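Local atomic coordinates of protein HTP-2 (Caenorhabditis elegans, PDB entry 4TZM), a protein that binds a closure motif of HTP-3 through its HORMA domain and probably takes part in the hierarchical assembly of the meiotic chromosome axis. Residues E72-M77 and T173-V178; W24-P29 and S66-T71; D98-G103 and F129-N134. All blocks are in the same frame, centred on the assembly; numbering follows the deposited sequence.

Interaction 1: residues E72-M77 and T173-V178; sequences ENLSCM and TIVRSV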
loop_
_atom_site.group_PDB
_atom_site.type_symbol
_atom_site.label_atom_id
_atom_site.label_comp_id
_atom_site.label_asym_id
_atom_site.label_seq_id
_atom_site.Cartn_x
_atom_site.Cartn_y
_atom_site.Cartn_z
ATOM N N GLU A 72 -10.075 2.878 17.810
ATOM C CA GLU A 72 -9.754 3.132 19.210
ATOM C C GLU A 72 -8.911 2.001 19.784
ATOM O O GLU A 72 -8.105 2.209 20.692
ATOM C CB GLU A 72 -11.030 3.302 20.033
ATOM C CG GLU A 72 -11.851 4.528 19.678
ATOM C CD GLU A 72 -13.118 4.624 20.503
ATOM O OE1 GLU A 72 -13.471 3.627 21.168
ATOM O OE2 GLU A 72 -13.761 5.695 20.490
ATOM N N ASN A 73 -9.099 0.806 19.233
ATOM C CA ASN A 73 -8.428 -0.395 19.714
ATOM C C ASN A 73 -7.075 -0.634 19.046
ATOM O O ASN A 73 -6.208 -1.303 19.609
ATOM C CB ASN A 73 -9.327 -1.614 19.483
ATOM C CG ASN A 73 -9.303 -2.592 20.641
ATOM O OD1 ASN A 73 -8.314 -3.292 20.857
ATOM N ND2 ASN A 73 -10.402 -2.652 21.386
ATOM N N LEU A 74 -6.900 -0.088 17.844
ATOM C CA LEU A 74 -5.748 -0.425 17.010
ATOM C C LEU A 74 -4.885 0.781 16.646
ATOM O O LEU A 74 -5.380 1.791 16.142
ATOM C CB LEU A 74 -6.215 -1.124 15.730
ATOM C CG LEU A 74 -5.130 -1.473 14.709
ATOM C CD1 LEU A 74 -4.240 -2.600 15.217
ATOM C CD2 LEU A 74 -5.749 -1.829 13.364
ATOM N N SER A 75 -3.587 0.653 16.897
ATOM C CA SER A 75 -2.638 1.719 16.617
ATOM C C SER A 75 -1.577 1.271 15.622
ATOM O O SER A 75 -1.391 0.077 15.389
ATOM C CB SER A 75 -1.964 2.187 17.905
ATOM O OG SER A 75 -0.992 1.248 18.334
ATOM N N CYS A 76 -0.872 2.237 15.048
ATOM C CA CYS A 76 0.196 1.950 14.101
ATOM C C CYS A 76 1.185 3.106 14.077
ATOM O O CYS A 76 0.897 4.188 14.594
ATOM C CB CYS A 76 -0.370 1.703 12.702
ATOM S SG CYS A 76 -1.391 3.047 12.063
ATOM N N MET A 77 2.350 2.872 13.483
ATOM C CA MET A 77 3.368 3.909 13.364
ATOM C C MET A 77 3.426 4.449 11.936
ATOM O O MET A 77 3.755 3.719 11.002
ATOM C CB MET A 77 4.738 3.367 13.782
ATOM C CG MET A 77 4.792 2.808 15.200
ATOM S SD MET A 77 4.357 4.012 16.476
ATOM C CE MET A 77 5.799 5.073 16.469
ATOM N N THR A 173 -7.967 -5.106 8.928
ATOM C CA THR A 173 -7.422 -6.444 8.694
ATOM C C THR A 173 -5.988 -6.408 8.160
ATOM O O THR A 173 -5.132 -7.173 8.604
ATOM C CB THR A 173 -8.305 -7.234 7.704
ATOM O OG1 THR A 173 -9.530 -7.601 8.350
ATOM C CG2 THR A 173 -7.592 -8.491 7.220
ATOM N N ILE A 174 -5.730 -5.514 7.210
ATOM C CA ILE A 174 -4.413 -5.420 6.587
ATOM C C ILE A 174 -3.347 -5.030 7.611
ATOM O O ILE A 174 -2.301 -5.677 7.703
ATOM C CB ILE A 174 -4.410 -4.411 5.415
ATOM C CG1 ILE A 174 -4.991 -5.064 4.159
ATOM C CG2 ILE A 174 -2.998 -3.908 5.132
ATOM C CD1 ILE A 174 -5.068 -4.136 2.966
ATOM N N VAL A 175 -3.637 -3.994 8.394
ATOM C CA VAL A 175 -2.698 -3.480 9.387
ATOM C C VAL A 175 -2.459 -4.474 10.523
ATOM O O VAL A 175 -1.330 -4.626 10.997
ATOM C CB VAL A 175 -3.188 -2.143 9.956
ATOM C CG1 VAL A 175 -2.205 -1.610 10.987
ATOM C CG2 VAL A 175 -3.374 -1.147 8.817
ATOM N N ARG A 176 -3.512 -5.166 10.944
ATOM C CA ARG A 176 -3.366 -6.225 11.936
ATOM C C ARG A 176 -2.503 -7.356 11.391
ATOM O O ARG A 176 -1.609 -7.844 12.075
ATOM C CB ARG A 176 -4.732 -6.766 12.370
ATOM C CG ARG A 176 -5.356 -6.008 13.533
ATOM C CD ARG A 176 -6.515 -6.784 14.147
ATOM N NE ARG A 176 -6.716 -6.438 15.553
ATOM C CZ ARG A 176 -7.603 -5.548 15.989
ATOM N NH1 ARG A 176 -8.387 -4.911 15.130
ATOM N NH2 ARG A 176 -7.709 -5.299 17.287
ATOM N N SER A 177 -2.766 -7.763 10.155
ATOM C CA SER A 177 -2.003 -8.844 9.540
ATOM C C SER A 177 -0.536 -8.457 9.356
ATOM O O SER A 177 0.352 -9.276 9.568
ATOM C CB SER A 177 -2.620 -9.244 8.197
ATOM O OG SER A 177 -3.841 -9.942 8.388
ATOM N N VAL A 178 -0.285 -7.209 8.971
ATOM C CA VAL A 178 1.083 -6.722 8.836
ATOM C C VAL A 178 1.809 -6.779 10.177
ATOM O O VAL A 178 2.889 -7.366 10.280
ATOM C CB VAL A 178 1.126 -5.279 8.282
ATOM C CG1 VAL A 178 2.492 -4.654 8.520
ATOM C CG2 VAL A 178 0.792 -5.275 6.804
#

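Interaction 2: residues W24-P29 and S66-T71; sequences WSKLFP and SKNYIT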
loop_
_atom_site.group_PDB
_atom_site.type_symbol
_atom_site.label_atom_id
_atom_site.label_comp_id
_atom_site.label_asym_id
_atom_site.label_seq_id
_atom_site.Cartn_x
_atom_site.Cartn_y
_atom_site.Cartn_z
ATOM N N TRP A 24 -11.019 7.394 12.723
ATOM C CA TRP A 24 -10.843 7.046 11.316
ATOM C C TRP A 24 -10.601 8.281 10.452
ATOM O O TRP A 24 -9.770 8.260 9.544
ATOM C CB TRP A 24 -12.065 6.275 10.800
ATOM C CG TRP A 24 -12.020 5.987 9.325
ATOM C CD1 TRP A 24 -12.576 6.732 8.326
ATOM C CD2 TRP A 24 -11.381 4.873 8.686
ATOM N NE1 TRP A 24 -12.323 6.151 7.104
ATOM C CE2 TRP A 24 -11.591 5.008 7.298
ATOM C CE3 TRP A 24 -10.651 3.773 9.152
ATOM C CZ2 TRP A 24 -11.097 4.086 6.371
ATOM C CZ3 TRP A 24 -10.162 2.859 8.231
ATOM C CH2 TRP A 24 -10.387 3.022 6.856
ATOM N N SER A 25 -11.317 9.360 10.747
ATOM C CA SER A 25 -11.245 10.570 9.932
ATOM C C SER A 25 -9.899 11.283 10.056
ATOM O O SER A 25 -9.584 12.164 9.260
ATOM C CB SER A 25 -12.374 11.532 10.308
ATOM O OG SER A 25 -13.641 10.963 10.035
ATOM N N LYS A 26 -9.109 10.892 11.048
ATOM C CA LYS A 26 -7.815 11.518 11.285
ATOM C C LYS A 26 -6.783 11.104 10.235
ATOM O O LYS A 26 -5.812 11.820 9.991
ATOM C CB LYS A 26 -7.308 11.167 12.686
ATOM C CG LYS A 26 -6.091 11.962 13.114
ATOM C CD LYS A 26 -5.416 11.353 14.330
ATOM C CE LYS A 26 -4.138 12.107 14.667
ATOM N NZ LYS A 26 -3.388 11.468 15.783
ATOM N N LEU A 27 -6.998 9.948 9.611
ATOM C CA LEU A 27 -6.056 9.427 8.623
ATOM C C LEU A 27 -6.682 9.166 7.253
ATOM O O LEU A 27 -5.986 9.185 6.235
ATOM C CB LEU A 27 -5.421 8.132 9.133
ATOM C CG LEU A 27 -4.359 8.267 10.218
ATOM C CD1 LEU A 27 -3.998 6.901 10.772
ATOM C CD2 LEU A 27 -3.131 8.958 9.656
ATOM N N PHE A 28 -7.989 8.921 7.230
ATOM C CA PHE A 28 -8.662 8.469 6.015
ATOM C C PHE A 28 -9.909 9.283 5.676
ATOM O O PHE A 28 -10.529 9.865 6.565
ATOM C CB PHE A 28 -9.054 7.001 6.158
ATOM C CG PHE A 28 -7.891 6.070 6.334
ATOM C CD1 PHE A 28 -7.130 5.663 5.242
ATOM C CD2 PHE A 28 -7.568 5.580 7.587
ATOM C CE1 PHE A 28 -6.057 4.788 5.405
ATOM C CE2 PHE A 28 -6.500 4.710 7.758
ATOM C CZ PHE A 28 -5.745 4.312 6.665
ATOM N N PRO A 29 -10.292 9.314 4.385
ATOM C CA PRO A 29 -11.567 9.938 4.010
ATOM C C PRO A 29 -12.750 9.129 4.539
ATOM O O PRO A 29 -12.669 7.901 4.576
ATOM C CB PRO A 29 -11.530 9.932 2.476
ATOM C CG PRO A 29 -10.596 8.813 2.122
ATOM C CD PRO A 29 -9.563 8.789 3.215
ATOM N N SER A 66 5.602 8.235 13.983
ATOM C CA SER A 66 4.774 8.792 15.043
ATOM C C SER A 66 3.585 7.871 15.301
ATOM O O SER A 66 3.184 7.104 14.425
ATOM C CB SER A 66 4.298 10.198 14.682
ATOM O OG SER A 66 3.632 10.791 15.782
ATOM N N LYS A 67 3.032 7.936 16.509
ATOM C CA LYS A 67 1.933 7.050 16.863
ATOM C C LYS A 67 0.603 7.576 16.344
ATOM O O LYS A 67 0.234 8.727 16.580
ATOM C CB LYS A 67 1.858 6.840 18.378
ATOM C CG LYS A 67 0.863 5.753 18.780
ATOM C CD LYS A 67 0.931 5.436 20.266
ATOM C CE LYS A 67 0.019 4.270 20.625
ATOM N NZ LYS A 67 0.091 3.928 22.075
ATOM N N ASN A 68 -0.104 6.713 15.622
ATOM C CA ASN A 68 -1.437 7.020 15.131
ATOM C C ASN A 68 -2.400 5.893 15.472
ATOM O O ASN A 68 -1.980 4.815 15.892
ATOM C CB ASN A 68 -1.421 7.255 13.620
ATOM C CG ASN A 68 -1.116 8.692 13.256
ATOM O OD1 ASN A 68 -1.998 9.551 13.285
ATOM N ND2 ASN A 68 0.135 8.963 12.901
ATOM N N TYR A 69 -3.692 6.153 15.291
ATOM C CA TYR A 69 -4.722 5.147 15.512
ATOM C C TYR A 69 -5.621 5.027 14.288
ATOM O O TYR A 69 -5.969 6.030 13.663
ATOM C CB TYR A 69 -5.569 5.489 16.739
ATOM C CG TYR A 69 -4.878 5.320 18.073
ATOM C CD1 TYR A 69 -3.968 6.263 18.535
ATOM C CD2 TYR A 69 -5.155 4.226 18.883
ATOM C CE1 TYR A 69 -3.341 6.113 19.763
ATOM C CE2 TYR A 69 -4.535 4.067 20.109
ATOM C CZ TYR A 69 -3.629 5.014 20.545
ATOM O OH TYR A 69 -3.008 4.862 21.767
ATOM N N ILE A 70 -5.986 3.797 13.951
ATOM C CA ILE A 70 -6.946 3.534 12.888
ATOM C C ILE A 70 -8.327 3.346 13.497
ATOM O O ILE A 70 -9.329 3.823 12.966
ATOM C CB ILE A 70 -6.558 2.292 12.080
ATOM C CG1 ILE A 70 -5.106 2.407 11.622
ATOM C CG2 ILE A 70 -7.491 2.109 10.892
ATOM C CD1 ILE A 70 -4.497 1.097 11.231
ATOM N N THR A 71 -8.368 2.626 14.613
ATOM C CA THR A 71 -9.555 2.552 15.455
ATOM C C THR A 71 -9.121 2.833 16.888
ATOM O O THR A 71 -7.934 3.010 17.153
ATOM C CB THR A 71 -10.257 1.183 15.372
ATOM O OG1 THR A 71 -9.523 0.214 16.127
ATOM C CG2 THR A 71 -10.362 0.719 13.931
#

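Interaction 3: residues D98-G103 and F129-N134; sequences DATKDG and FIYFEN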
loop_
_atom_site.group_PDB
_atom_site.type_symbol
_atom_site.label_atom_id
_atom_site.label_comp_id
_atom_site.label_asym_id
_atom_site.label_seq_id
_atom_site.Cartn_x
_atom_site.Cartn_y
_atom_site.Cartn_z
ATOM N N ASP A 98 -0.432 9.420 -5.949
ATOM C CA ASP A 98 -1.060 10.384 -6.852
ATOM C C ASP A 98 -1.258 9.784 -8.236
ATOM O O ASP A 98 -2.152 10.190 -8.978
ATOM C CB ASP A 98 -0.234 11.669 -6.952
ATOM C CG ASP A 98 -0.446 12.595 -5.765
ATOM O OD1 ASP A 98 -1.530 12.539 -5.146
ATOM O OD2 ASP A 98 0.470 13.384 -5.451
ATOM N N ALA A 99 -0.429 8.804 -8.575
ATOM C CA ALA A 99 -0.520 8.138 -9.865
ATOM C C ALA A 99 -1.744 7.219 -9.981
ATOM O O ALA A 99 -2.065 6.762 -11.077
ATOM C CB ALA A 99 0.753 7.353 -10.136
ATOM N N THR A 100 -2.432 6.943 -8.874
ATOM C CA THR A 100 -3.654 6.142 -8.968
ATOM C C THR A 100 -4.822 7.004 -9.441
ATOM O O THR A 100 -5.815 6.481 -9.946
ATOM C CB THR A 100 -4.046 5.454 -7.628
ATOM O OG1 THR A 100 -4.405 6.437 -6.650
ATOM C CG2 THR A 100 -2.914 4.589 -7.101
ATOM N N LYS A 101 -4.704 8.320 -9.285
ATOM C CA LYS A 101 -5.730 9.230 -9.787
ATOM C C LYS A 101 -5.731 9.227 -11.306
ATOM O O LYS A 101 -6.783 9.147 -11.941
ATOM C CB LYS A 101 -5.514 10.646 -9.263
ATOM C CG LYS A 101 -5.651 10.743 -7.763
ATOM C CD LYS A 101 -5.601 12.167 -7.281
ATOM C CE LYS A 101 -6.017 12.226 -5.829
ATOM N NZ LYS A 101 -5.696 13.538 -5.209
ATOM N N ASP A 102 -4.540 9.312 -11.884
ATOM C CA ASP A 102 -4.387 9.222 -13.328
ATOM C C ASP A 102 -4.683 7.801 -13.808
ATOM O O ASP A 102 -5.062 7.593 -14.958
ATOM C CB ASP A 102 -2.974 9.636 -13.746
ATOM C CG ASP A 102 -2.581 11.011 -13.226
ATOM O OD1 ASP A 102 -3.033 11.391 -12.126
ATOM O OD2 ASP A 102 -1.809 11.709 -13.917
ATOM N N GLY A 103 -4.504 6.829 -12.918
ATOM C CA GLY A 103 -4.708 5.431 -13.249
ATOM C C GLY A 103 -3.499 4.796 -13.911
ATOM O O GLY A 103 -3.641 3.908 -14.751
ATOM N N PHE A 129 -2.530 -2.985 -8.071
ATOM C CA PHE A 129 -3.772 -2.239 -8.205
ATOM C C PHE A 129 -4.643 -2.699 -9.376
ATOM O O PHE A 129 -4.157 -3.272 -10.353
ATOM C CB PHE A 129 -3.458 -0.741 -8.327
ATOM C CG PHE A 129 -2.878 -0.145 -7.071
ATOM C CD1 PHE A 129 -1.508 -0.162 -6.842
ATOM C CD2 PHE A 129 -3.706 0.417 -6.109
ATOM C CE1 PHE A 129 -0.975 0.377 -5.679
ATOM C CE2 PHE A 129 -3.181 0.958 -4.946
ATOM C CZ PHE A 129 -1.816 0.937 -4.732
ATOM N N ILE A 130 -5.945 -2.468 -9.240
ATOM C CA ILE A 130 -6.903 -2.689 -10.312
ATOM C C ILE A 130 -7.776 -1.454 -10.415
ATOM O O ILE A 130 -8.234 -0.926 -9.402
ATOM C CB ILE A 130 -7.791 -3.927 -10.065
ATOM C CG1 ILE A 130 -6.936 -5.181 -9.883
ATOM C CG2 ILE A 130 -8.784 -4.120 -11.212
ATOM C CD1 ILE A 130 -7.723 -6.408 -9.477
ATOM N N TYR A 131 -7.997 -0.987 -11.636
ATOM C CA TYR A 131 -8.807 0.195 -11.854
ATOM C C TYR A 131 -10.156 -0.209 -12.435
ATOM O O TYR A 131 -10.231 -1.109 -13.268
ATOM C CB TYR A 131 -8.061 1.174 -12.765
ATOM C CG TYR A 131 -6.771 1.653 -12.138
ATOM C CD1 TYR A 131 -6.771 2.707 -11.235
ATOM C CD2 TYR A 131 -5.558 1.030 -12.418
ATOM C CE1 TYR A 131 -5.601 3.141 -10.643
ATOM C CE2 TYR A 131 -4.382 1.459 -11.827
ATOM C CZ TYR A 131 -4.411 2.517 -10.941
ATOM O OH TYR A 131 -3.248 2.958 -10.344
ATOM N N PHE A 132 -11.225 0.425 -11.965
ATOM C CA PHE A 132 -12.560 0.106 -12.458
ATOM C C PHE A 132 -13.184 1.283 -13.188
ATOM O O PHE A 132 -12.837 2.445 -12.952
ATOM C CB PHE A 132 -13.477 -0.332 -11.316
ATOM C CG PHE A 132 -13.078 -1.630 -10.677
ATOM C CD1 PHE A 132 -12.117 -1.659 -9.677
ATOM C CD2 PHE A 132 -13.672 -2.825 -11.067
ATOM C CE1 PHE A 132 -11.747 -2.854 -9.079
ATOM C CE2 PHE A 132 -13.306 -4.026 -10.475
ATOM C CZ PHE A 132 -12.343 -4.039 -9.479
ATOM N N GLU A 133 -14.115 0.959 -14.074
ATOM C CA GLU A 133 -14.841 1.950 -14.849
ATOM C C GLU A 133 -16.327 1.637 -14.769
ATOM O O GLU A 133 -16.713 0.641 -14.155
ATOM C CB GLU A 133 -14.368 1.942 -16.299
ATOM C CG GLU A 133 -14.666 0.633 -17.011
ATOM C CD GLU A 133 -13.703 0.351 -18.143
ATOM O OE1 GLU A 133 -12.873 1.232 -18.448
ATOM O OE2 GLU A 133 -13.775 -0.752 -18.725
ATOM N N ASN A 134 -17.150 2.482 -15.387
ATOM C CA ASN A 134 -18.596 2.274 -15.420
ATOM C C ASN A 134 -19.174 2.087 -14.020
ATOM O O ASN A 134 -19.556 0.981 -13.639
ATOM C CB ASN A 134 -18.931 1.069 -16.305
ATOM C CG ASN A 134 -20.403 0.981 -16.641
ATOM O OD1 ASN A 134 -21.171 1.909 -16.387
ATOM N ND2 ASN A 134 -20.806 -0.139 -17.228
#

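Interaction 1: residues E72-M77 and T173-V178
Leu-74, in the turn of a β-hairpin, and Cys-76, on its second strand, pack against Val-175 and Arg-176 on helix 164-185 of the HORMA domain. The apolar part centres on Leu-74. Its CG lies anti to the backbone N (chi1 177°), a setting that carries the forked end to the helix: CD2 meets Val-175 CG1 at 4.3 Å, while CD1 rests against the aliphatic chain of Arg-176, 4.0 Å from its CG. Val-175 CG1 serves a second neighbour as well, coming to 4.2 Å from Cys-76 CB. Cysteine and valine are small enough to meet through CB and CG1, and leucine's two methyls let it touch Val-175 and Arg-176 at once.

The polar part lies at the exposed margin. Arg-176 has an extended chain from CG to NE, and one face of its guanidinium is covered by Leu-74 CB; the arginine lends its CG to Leu-74 while it stays exposed. Beyond the segments, Ser-75 O bonds to Gln-179 NE2 on the same helix. Asn-73 OD1 stands near the guanidinium plane, at its edge, 4.1 Å from Arg-176 NH2, too long for a hydrogen bond, with amide and guanidinium planes 44° apart.

Interaction 2: residues W24-P29 and S66-T71
The carbonyl O of Trp-24, whose indole packs on Ile-70, is gripped by two backbone donors, Leu-27 N at 3.2 Å and Phe-28 N at 3.0 Å. This turn gathers four side chains of residues 24-29 against the end of strand 65-69. Ile-70 CG2 touches both rings: it approaches Trp-24 CZ3 to 3.8 Å and Phe-28 CE2 to 4.2 Å, at a slant in each case. Branched isoleucine suits the place by presenting one methyl to both aromatics. The two side chains also pack on each other, with Phe-28 CB over one face of the indole and Trp-24 CH2 over one face of the phenyl. Trp-24 NE1 donates to Pro-29 O from above the carbonyl plane at 3.1 Å, a bond that should limit the indole's rotation.

Leu-27 crosses Asn-68 obliquely, its CD1 3.6 Å from Tyr-69 O and its CD2 beside the Asn-68 amide. Lysine's long chain, extended beyond CG, lets Lys-26 reach the same amide from an exposed position, with a weak hydrogen bond from NZ to Asn-68 OD1 at 3.4 Å. Ile-70 and Thr-71 form a classic β bulge facing Leu-74. Outside the two segments, Phe-28 meets Phe-41 of helix 35-56, and Ile-70 touches Val-175 of helix 164-185. The contact thus pairs an apolar part, Ile-70 on Trp-24 and Phe-28, with Leu-27 and Lys-26 packed on Asn-68 and Tyr-69 O, where the weak bond is likely to contribute little.

Interaction 3: residues D98-G103 and F129-N134
Tyr-131 of strand 123-133 lays one face of its ring against Gly-103, the C-prime residue of the Schellman motif that ends helix 84-102 in this HORMA domain. The short helix and strand segments run 36° apart, their axes approaching to 10.2 Å, and the tyrosine ring lies between them. Its CG, anti to the carbonyl carbon (chi1 -62°), sends the ring toward the helix end. There Gly-103 CA makes a CH-π contact, 3.9 Å from the centroid of the Tyr-131 ring and 23° off its normal. Glycine suits the place twice over: at the positive phi by which the chain leaves the helix, any β-carbon would be pressed against the preceding carbonyl O, and the bare CA can lie on the tyrosine face.

Thr-100, one turn earlier, crosses the tyrosine side chain at about a right angle. Its O lies 3.4 Å from Tyr-131 CE1, and its CG2 is 3.6 Å from Tyr-131 OH. That hydroxyl has its hydrogen-bond partner outside the two segments, at Leu-105 O, just past the turn. A leucine in place of Tyr-131 would lack both hydroxyl and flat face, and would probably deprive Leu-105 O of this partner and Gly-103 of its aromatic cover.

Threonine combines two roles. OG1 sits between the backbone N and the carbonyl carbon, bonded to Gly-97 O and Ser-39 OG, so its polar atom is satisfied though buried. The methyl is thereby turned to the strand, where Thr-100 CG2 stands over one face of Phe-129, offset toward the rim, 4.2 Å from CE2 of that ring.

Overall arrangement
Interactions 1 and 2 are neighbours, their centres about 10 Å apart, and share the hairpin of strands 65-69 and 75-79: residues 66-71 receive the N-terminal segment 24-29, and residues 72-77 pack on helix 164-185. Interaction 3 lies on the opposite side of the chain's centre from interaction 1, about 25 Å away between centres, where helix 84-102 ends against the large antiparallel sheet. Along the chain interaction 2 closes first; interaction 1 then opens and encloses interaction 3. Helix 35-56 touches Phe-28 and Phe-129 and lies beside helix 164-185 at Val-178. The contacts thus join hairpin, helices and main sheet of the domain that binds the closure motif, to whose framework they probably belong.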